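Local coordinates for cellulose binding protein (Clavibacter michiganensis subsp. michiganensis, PDB 4L48) that binds cellulose-derived glucan chains with its two-domain expansin module and, as part of a larger protein, probably serves in the endohydrolysis of cellulose, at residues His4-His9 with Val74-Leu79; Leu167-Thr172 with Pro182-Ala187; Tyr10-Gly15 with Cys23-Val28. The protein carries 1 engineered substitution. All blocks are in the same frame, centred on the assembly; numbering follows the deposited sequence.

Interaction 1 of 3, residues His4-His9 with Val74-Leu79; sequences HGRATH and VGHLNL. Engineered in segment 74-79: N78 (natural residue Asp).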
# COMPACT_ATOMS: atom_id res chain seq x y z
N HIS A 4 -4.34 13.59 15.69
CA HIS A 4 -5.66 14.20 15.82
C HIS A 4 -5.92 15.12 14.64
O HIS A 4 -5.08 15.95 14.30
CB HIS A 4 -5.74 14.99 17.13
CG HIS A 4 -5.25 14.24 18.32
ND1 HIS A 4 -6.09 13.49 19.12
CD2 HIS A 4 -4.02 14.13 18.86
CE1 HIS A 4 -5.38 12.94 20.09
NE2 HIS A 4 -4.12 13.31 19.96
N GLY A 5 -7.08 14.97 14.00
CA GLY A 5 -7.39 15.77 12.83
C GLY A 5 -8.86 15.78 12.44
O GLY A 5 -9.74 15.74 13.30
N ARG A 6 -9.11 15.84 11.14
CA ARG A 6 -10.46 15.89 10.61
C ARG A 6 -10.58 15.05 9.35
O ARG A 6 -9.57 14.62 8.78
CB ARG A 6 -10.86 17.34 10.31
CG ARG A 6 -9.95 18.01 9.29
CD ARG A 6 -10.46 19.40 8.94
NE ARG A 6 -9.71 19.99 7.84
CZ ARG A 6 -10.18 20.93 7.03
NH1 ARG A 6 -11.42 21.39 7.20
NH2 ARG A 6 -9.43 21.40 6.05
N ALA A 7 -11.81 14.80 8.91
CA ALA A 7 -12.03 13.94 7.76
C ALA A 7 -13.12 14.44 6.82
O ALA A 7 -14.19 14.86 7.25
CB ALA A 7 -12.34 12.52 8.21
N THR A 8 -12.82 14.41 5.52
CA THR A 8 -13.81 14.64 4.48
C THR A 8 -14.03 13.33 3.75
O THR A 8 -13.44 12.31 4.10
CB THR A 8 -13.35 15.73 3.49
OG1 THR A 8 -12.00 15.47 3.09
CG2 THR A 8 -13.43 17.10 4.14
N HIS A 9 -14.88 13.34 2.72
CA HIS A 9 -15.17 12.11 1.99
C HIS A 9 -15.04 12.25 0.47
O HIS A 9 -15.26 13.31 -0.10
CB HIS A 9 -16.55 11.56 2.37
CG HIS A 9 -17.67 12.55 2.21
ND1 HIS A 9 -18.07 13.03 0.99
CD2 HIS A 9 -18.47 13.14 3.13
CE1 HIS A 9 -19.07 13.87 1.15
NE2 HIS A 9 -19.33 13.96 2.45
N VAL A 74 -1.90 18.06 7.04
CA VAL A 74 -1.54 17.02 8.00
C VAL A 74 -2.63 16.85 9.05
O VAL A 74 -3.02 17.81 9.72
CB VAL A 74 -0.20 17.34 8.70
CG1 VAL A 74 -0.01 16.46 9.93
CG2 VAL A 74 0.96 17.16 7.72
N GLY A 75 -3.14 15.63 9.16
CA GLY A 75 -4.23 15.34 10.09
C GLY A 75 -5.56 15.22 9.37
O GLY A 75 -6.53 14.70 9.92
N HIS A 76 -5.59 15.69 8.13
CA HIS A 76 -6.81 15.64 7.32
C HIS A 76 -6.83 14.40 6.44
O HIS A 76 -6.03 14.27 5.51
CB HIS A 76 -6.93 16.91 6.46
CG HIS A 76 -8.14 16.93 5.58
ND1 HIS A 76 -8.29 17.83 4.55
CD2 HIS A 76 -9.27 16.18 5.59
CE1 HIS A 76 -9.45 17.63 3.95
NE2 HIS A 76 -10.06 16.63 4.56
N LEU A 77 -7.75 13.49 6.74
CA LEU A 77 -7.91 12.28 5.94
C LEU A 77 -9.07 12.43 4.96
O LEU A 77 -10.11 12.98 5.30
CB LEU A 77 -8.18 11.07 6.85
CG LEU A 77 -7.06 10.64 7.80
CD1 LEU A 77 -7.47 9.38 8.55
CD2 LEU A 77 -5.76 10.42 7.05
N ASN A 78 -8.87 11.94 3.75
CA ASN A 78 -9.96 11.88 2.78
C ASN A 78 -10.52 10.47 2.74
O ASN A 78 -10.06 9.62 1.97
CB ASN A 78 -9.47 12.31 1.39
CG ASN A 78 -10.51 13.11 0.63
OD1 ASN A 78 -11.46 13.62 1.21
ND2 ASN A 78 -10.32 13.23 -0.68
N LEU A 79 -11.51 10.21 3.59
CA LEU A 79 -12.08 8.88 3.73
C LEU A 79 -12.97 8.51 2.55
O LEU A 79 -13.49 9.39 1.86
CB LEU A 79 -12.91 8.78 5.02
CG LEU A 79 -12.20 8.92 6.36
CD1 LEU A 79 -13.22 9.03 7.48
CD2 LEU A 79 -11.27 7.74 6.60
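The extended side chain of R6 lies across one face of the H76 imidazole, with NE about 4.1 Å above the ring plane and displaced toward the rim. Guanidinium and ring are inclined by 46°, so this is an oblique overlap rather than a flat stack. R6 NH2 stays 4.0 Å from H76 ND1; E73 salt-bridges R6 NE and takes only a weak hydrogen bond from H76 ND1.

At the far end of the same ring, H76 NE2 donates to T8 OG1 over 2.7 Å, somewhat out of the imidazole plane. With CG anti to the H76 backbone N (chi1 179°), the ring extends toward T8. T8 OG1 then donates to N78 OD1, also at 2.7 Å, making a relay from H76 to N78 in which the hydroxyl both accepts and donates. N78 is an engineered replacement of the natural aspartate.

The backbones are parallel, as expected for these strands of the double-psi beta-barrel that forms the N-terminal expansin domain; the short axes diverge by 28°. R6 and T8 use both N and O, so that donor and acceptor alternate along the pair: R6 N bonds to G75 O, L77 N to R6 O and T8 N to L77 O, and the run closes with L79 N, 2.9 Å from T8 O.

R6, H76, T8 and N78 share one face of the sheet. On the other, A7 CB meets L79 CD1 at 3.7 Å, while L77 packs among V35, V54 and I97 from neighbouring barrel strands.

Interaction 2 of 3, residues Leu167-Thr172 with Pro182-Ala187; sequences LTVKVT and PGLRMA
The flat groups that meet here are peptide carbonyls, and both are approached in their own planes. L184 N lies in the plane of the L167 carbonyl, on a lone pair of L167 O, at 2.9 Å; in return L167 N lies in the plane of the L184 carbonyl. The second bond is nearly straight (170°), but its modelled length of 2.5 Å between L167 N and L184 O is too short to be trusted. Together they define one antiparallel hydrogen-bonded pair.

Two residues, G183 and L184, stand opposite the single L167, which makes a G1 beta bulge, and G183 has the positive phi (75°) of that motif. The bulge lies at the open end of the hairpin of strands 167-173 and 178-184, on an outermost strand of the sheet in the C-terminal expansin domain, and the chain changes direction at G183. G183 N sits beside L167 O at a poor angle for bonding; it donates instead to a water at 2.9 Å that is also 2.7 Å from T168 OG1.

On the buried side, L167 CB lies 3.8 Å from L184 CB. L184 CD1 reaches along to V169 CG2 at 3.7 Å, the two side chains crossing at about a right angle. At the margin M186 bends at its second and third torsions, and its CE meets L167 CD1 at 4.0 Å; I162 touches both L167 and M186.

Direction in this contact thus rests on the main chain, most securely on the bond from L184 N, whereas the aliphatic groups add contact but little direction, and the bulge leaves the G183 amide to be satisfied by water.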
# COMPACT_ATOMS: atom_id res chain seq x y z
N LEU A 167 12.65 -14.62 -10.85
CA LEU A 167 13.15 -13.55 -10.00
C LEU A 167 13.26 -13.97 -8.54
O LEU A 167 12.38 -14.65 -8.00
CB LEU A 167 12.26 -12.30 -10.11
CG LEU A 167 12.30 -11.54 -11.43
CD1 LEU A 167 11.40 -10.31 -11.37
CD2 LEU A 167 13.72 -11.15 -11.78
N THR A 168 14.35 -13.57 -7.90
CA THR A 168 14.52 -13.76 -6.46
C THR A 168 14.50 -12.39 -5.79
O THR A 168 15.46 -11.62 -5.89
CB THR A 168 15.84 -14.47 -6.13
OG1 THR A 168 15.85 -15.77 -6.74
CG2 THR A 168 16.00 -14.63 -4.63
N VAL A 169 13.40 -12.09 -5.10
CA VAL A 169 13.20 -10.77 -4.53
C VAL A 169 13.23 -10.78 -3.00
O VAL A 169 12.54 -11.57 -2.36
CB VAL A 169 11.88 -10.15 -5.01
CG1 VAL A 169 11.63 -8.80 -4.33
CG2 VAL A 169 11.89 -9.99 -6.52
N LYS A 170 14.05 -9.90 -2.43
CA LYS A 170 14.09 -9.72 -0.98
C LYS A 170 13.38 -8.43 -0.60
O LYS A 170 13.74 -7.35 -1.08
CB LYS A 170 15.53 -9.69 -0.48
CG LYS A 170 15.66 -9.74 1.03
CD LYS A 170 17.00 -9.19 1.50
CE LYS A 170 18.16 -9.93 0.85
NZ LYS A 170 19.47 -9.34 1.24
N VAL A 171 12.38 -8.54 0.26
CA VAL A 171 11.64 -7.37 0.73
C VAL A 171 11.86 -7.16 2.22
O VAL A 171 11.69 -8.09 3.01
CB VAL A 171 10.13 -7.52 0.45
CG1 VAL A 171 9.38 -6.28 0.92
CG2 VAL A 171 9.88 -7.75 -1.03
N THR A 172 12.23 -5.95 2.60
CA THR A 172 12.47 -5.62 4.00
C THR A 172 11.52 -4.52 4.47
O THR A 172 11.46 -3.45 3.87
CB THR A 172 13.92 -5.14 4.23
OG1 THR A 172 14.84 -6.12 3.73
CG2 THR A 172 14.18 -4.91 5.71
N PRO A 182 11.53 -16.36 -3.86
CA PRO A 182 12.15 -16.99 -5.03
C PRO A 182 11.11 -17.45 -6.05
O PRO A 182 9.94 -17.64 -5.70
CB PRO A 182 12.85 -18.20 -4.43
CG PRO A 182 11.96 -18.60 -3.30
CD PRO A 182 11.37 -17.31 -2.75
N GLY A 183 11.54 -17.63 -7.29
CA GLY A 183 10.67 -18.18 -8.33
C GLY A 183 9.63 -17.21 -8.85
O GLY A 183 8.68 -17.63 -9.52
N LEU A 184 9.79 -15.93 -8.55
CA LEU A 184 8.88 -14.91 -9.07
C LEU A 184 9.05 -14.77 -10.58
O LEU A 184 10.16 -14.64 -11.08
CB LEU A 184 9.09 -13.57 -8.37
CG LEU A 184 8.60 -13.50 -6.92
CD1 LEU A 184 8.90 -12.14 -6.32
CD2 LEU A 184 7.11 -13.80 -6.85
N ARG A 185 7.93 -14.80 -11.30
CA ARG A 185 7.96 -14.80 -12.76
C ARG A 185 7.80 -13.40 -13.34
O ARG A 185 7.12 -12.55 -12.76
CB ARG A 185 6.86 -15.71 -13.30
CG ARG A 185 6.98 -17.16 -12.86
CD ARG A 185 5.71 -17.95 -13.16
NE ARG A 185 4.64 -17.64 -12.21
CZ ARG A 185 3.66 -16.78 -12.44
NH1 ARG A 185 2.73 -16.57 -11.51
NH2 ARG A 185 3.60 -16.13 -13.59
N MET A 186 8.43 -13.17 -14.49
CA MET A 186 8.24 -11.92 -15.22
C MET A 186 6.89 -11.96 -15.92
O MET A 186 6.80 -12.20 -17.13
CB MET A 186 9.38 -11.72 -16.24
CG MET A 186 9.32 -10.41 -17.01
SD MET A 186 9.37 -8.94 -15.97
CE MET A 186 10.97 -9.14 -15.19
N ALA A 187 5.83 -11.75 -15.15
CA ALA A 187 4.47 -11.81 -15.67
C ALA A 187 3.72 -10.52 -15.33
O ALA A 187 3.06 -10.44 -14.29
CB ALA A 187 3.74 -13.01 -15.10
O HOH W 1 14.16 -17.10 -8.43

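Interaction 3 of 3, residues Tyr10-Gly15 with Cys23-Val28; sequences YSLGQG and CSMPAV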
# COMPACT_ATOMS: atom_id res chain seq x y z
N TYR A 10 -14.66 11.14 -0.17
CA TYR A 10 -14.56 11.07 -1.62
C TYR A 10 -14.69 9.61 -2.05
O TYR A 10 -14.85 8.73 -1.21
CB TYR A 10 -13.23 11.67 -2.10
CG TYR A 10 -12.09 10.68 -2.15
CD1 TYR A 10 -11.54 10.28 -3.36
CD2 TYR A 10 -11.56 10.14 -0.98
CE1 TYR A 10 -10.49 9.38 -3.41
CE2 TYR A 10 -10.51 9.23 -1.02
CZ TYR A 10 -9.99 8.86 -2.24
OH TYR A 10 -8.95 7.96 -2.29
N SER A 11 -14.62 9.36 -3.35
CA SER A 11 -14.76 7.99 -3.85
C SER A 11 -13.79 7.66 -4.98
O SER A 11 -13.49 8.50 -5.83
CB SER A 11 -16.20 7.74 -4.32
OG SER A 11 -16.34 6.42 -4.80
N LEU A 12 -13.31 6.42 -4.99
CA LEU A 12 -12.47 5.92 -6.07
C LEU A 12 -13.32 5.12 -7.06
O LEU A 12 -12.79 4.53 -8.00
CB LEU A 12 -11.33 5.06 -5.53
CG LEU A 12 -10.21 5.79 -4.78
CD1 LEU A 12 -9.23 4.79 -4.19
CD2 LEU A 12 -9.50 6.76 -5.71
N GLY A 13 -14.62 5.11 -6.83
CA GLY A 13 -15.55 4.41 -7.70
C GLY A 13 -15.40 2.90 -7.65
O GLY A 13 -14.87 2.35 -6.68
N GLN A 14 -15.88 2.23 -8.69
CA GLN A 14 -15.74 0.78 -8.79
C GLN A 14 -14.32 0.43 -9.21
O GLN A 14 -13.82 -0.65 -8.91
CB GLN A 14 -16.75 0.20 -9.78
CG GLN A 14 -18.20 0.41 -9.38
CD GLN A 14 -19.16 -0.42 -10.21
OE1 GLN A 14 -18.73 -1.28 -10.98
NE2 GLN A 14 -20.45 -0.18 -10.04
N GLY A 15 -13.68 1.36 -9.92
CA GLY A 15 -12.29 1.20 -10.32
C GLY A 15 -12.06 0.12 -11.36
O GLY A 15 -13.01 -0.45 -11.91
N CYS A 23 -1.73 4.89 -4.85
CA CYS A 23 -0.95 3.71 -4.48
C CYS A 23 -1.05 2.61 -5.53
O CYS A 23 -0.40 1.57 -5.41
CB CYS A 23 -1.40 3.17 -3.12
SG CYS A 23 -1.16 4.31 -1.74
N SER A 24 -1.87 2.84 -6.55
CA SER A 24 -2.07 1.89 -7.64
C SER A 24 -2.52 0.52 -7.15
O SER A 24 -1.90 -0.49 -7.47
CB SER A 24 -0.81 1.77 -8.51
OG SER A 24 -0.43 3.02 -9.05
N MET A 25 -3.58 0.50 -6.35
CA MET A 25 -4.16 -0.75 -5.89
C MET A 25 -4.64 -1.57 -7.08
O MET A 25 -5.21 -1.01 -8.02
CB MET A 25 -5.33 -0.50 -4.95
CG MET A 25 -4.96 0.16 -3.63
SD MET A 25 -6.42 0.30 -2.59
CE MET A 25 -7.52 1.20 -3.68
N PRO A 26 -4.43 -2.89 -7.03
CA PRO A 26 -4.92 -3.77 -8.10
C PRO A 26 -6.44 -3.81 -8.13
O PRO A 26 -7.02 -4.21 -9.13
CB PRO A 26 -4.35 -5.14 -7.69
CG PRO A 26 -4.13 -5.04 -6.22
CD PRO A 26 -3.72 -3.63 -5.98
N ALA A 27 -7.07 -3.39 -7.04
CA ALA A 27 -8.52 -3.31 -6.96
C ALA A 27 -8.98 -2.41 -5.82
O ALA A 27 -8.33 -2.33 -4.78
CB ALA A 27 -9.12 -4.71 -6.80
N VAL A 28 -10.09 -1.71 -6.03
CA VAL A 28 -10.73 -0.98 -4.95
C VAL A 28 -11.30 -2.01 -3.98
O VAL A 28 -12.03 -2.91 -4.39
CB VAL A 28 -11.87 -0.08 -5.47
CG1 VAL A 28 -12.65 0.53 -4.31
CG2 VAL A 28 -11.32 1.01 -6.38
O HOH W 2 -11.42 -2.11 -8.61
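V28 forms the close part of this contact, its two methyl groups set against the turn of backbone from L12 to G15. CG1 stands anti to the V28 backbone N (chi1 173°) and reaches the carbonyl of G13, with V28 CG1 3.7 Å from G13 O. The other branch also lies against G13 O and extends to both neighbours of that residue: V28 CG2 is 4.1 Å from L12 CB and 3.9 Å from Q14 O. Most of the area buried on segment 23-28 belongs to this one valine, 74 Å² against 20 Å² for M25, and no direct hydrogen bond joins the two segments.

A second, smaller touch lies deeper. M25 is bent at its last torsion (chi3 -56°), and its CE comes within 4.0 Å of L12 CD1, the two side chains crossing at about a right angle. Both side chains also touch strand 59-69, L12 at D67 and M25 at Q64 and A66.

Both segments belong to the long connection between strands 3-10 and 34-38 of the double-psi beta-barrel. Segment 10-15 is shaped by an ST turn, in which S11 OG accepts from G13 N (3.0 Å, 158°), and L12 N is held by the hydroxyl of Y34, which also touches V28. Segment 23-28 is tied down by the C23-C48 disulfide, and its S24 touches the bound glucan.

The outer side is looser. Q14 directs its CB away from segment 23-28, and the exposed G15 comes no nearer than 4.1 Å, CA to V28 CG2. Here water replaces direct bonding: one molecule donates to Q14 O at 2.8 Å and accepts from V28 N at 2.9 Å.

In the fold
Interactions 1 and 3 are continuous in the N-terminal barrel domain: segment 10-15 follows directly on strand segment 4-9, and L79 O lies 2.9 Å from Y10 N, a probable hydrogen bond that extends the parallel pairing. Their centres are about 18 Å apart. Interaction 2 belongs to the C-terminal domain, its centre about 36 Å from that of interaction 1, on the opposite side of the chain's centre, and about 25 Å from that of interaction 3. Only interaction 3 reaches the bound glucan, through S24, with the side chain of L12 about 7 Å from a glucose; the M186 and N78 side chains stay about 10 and 12 Å away.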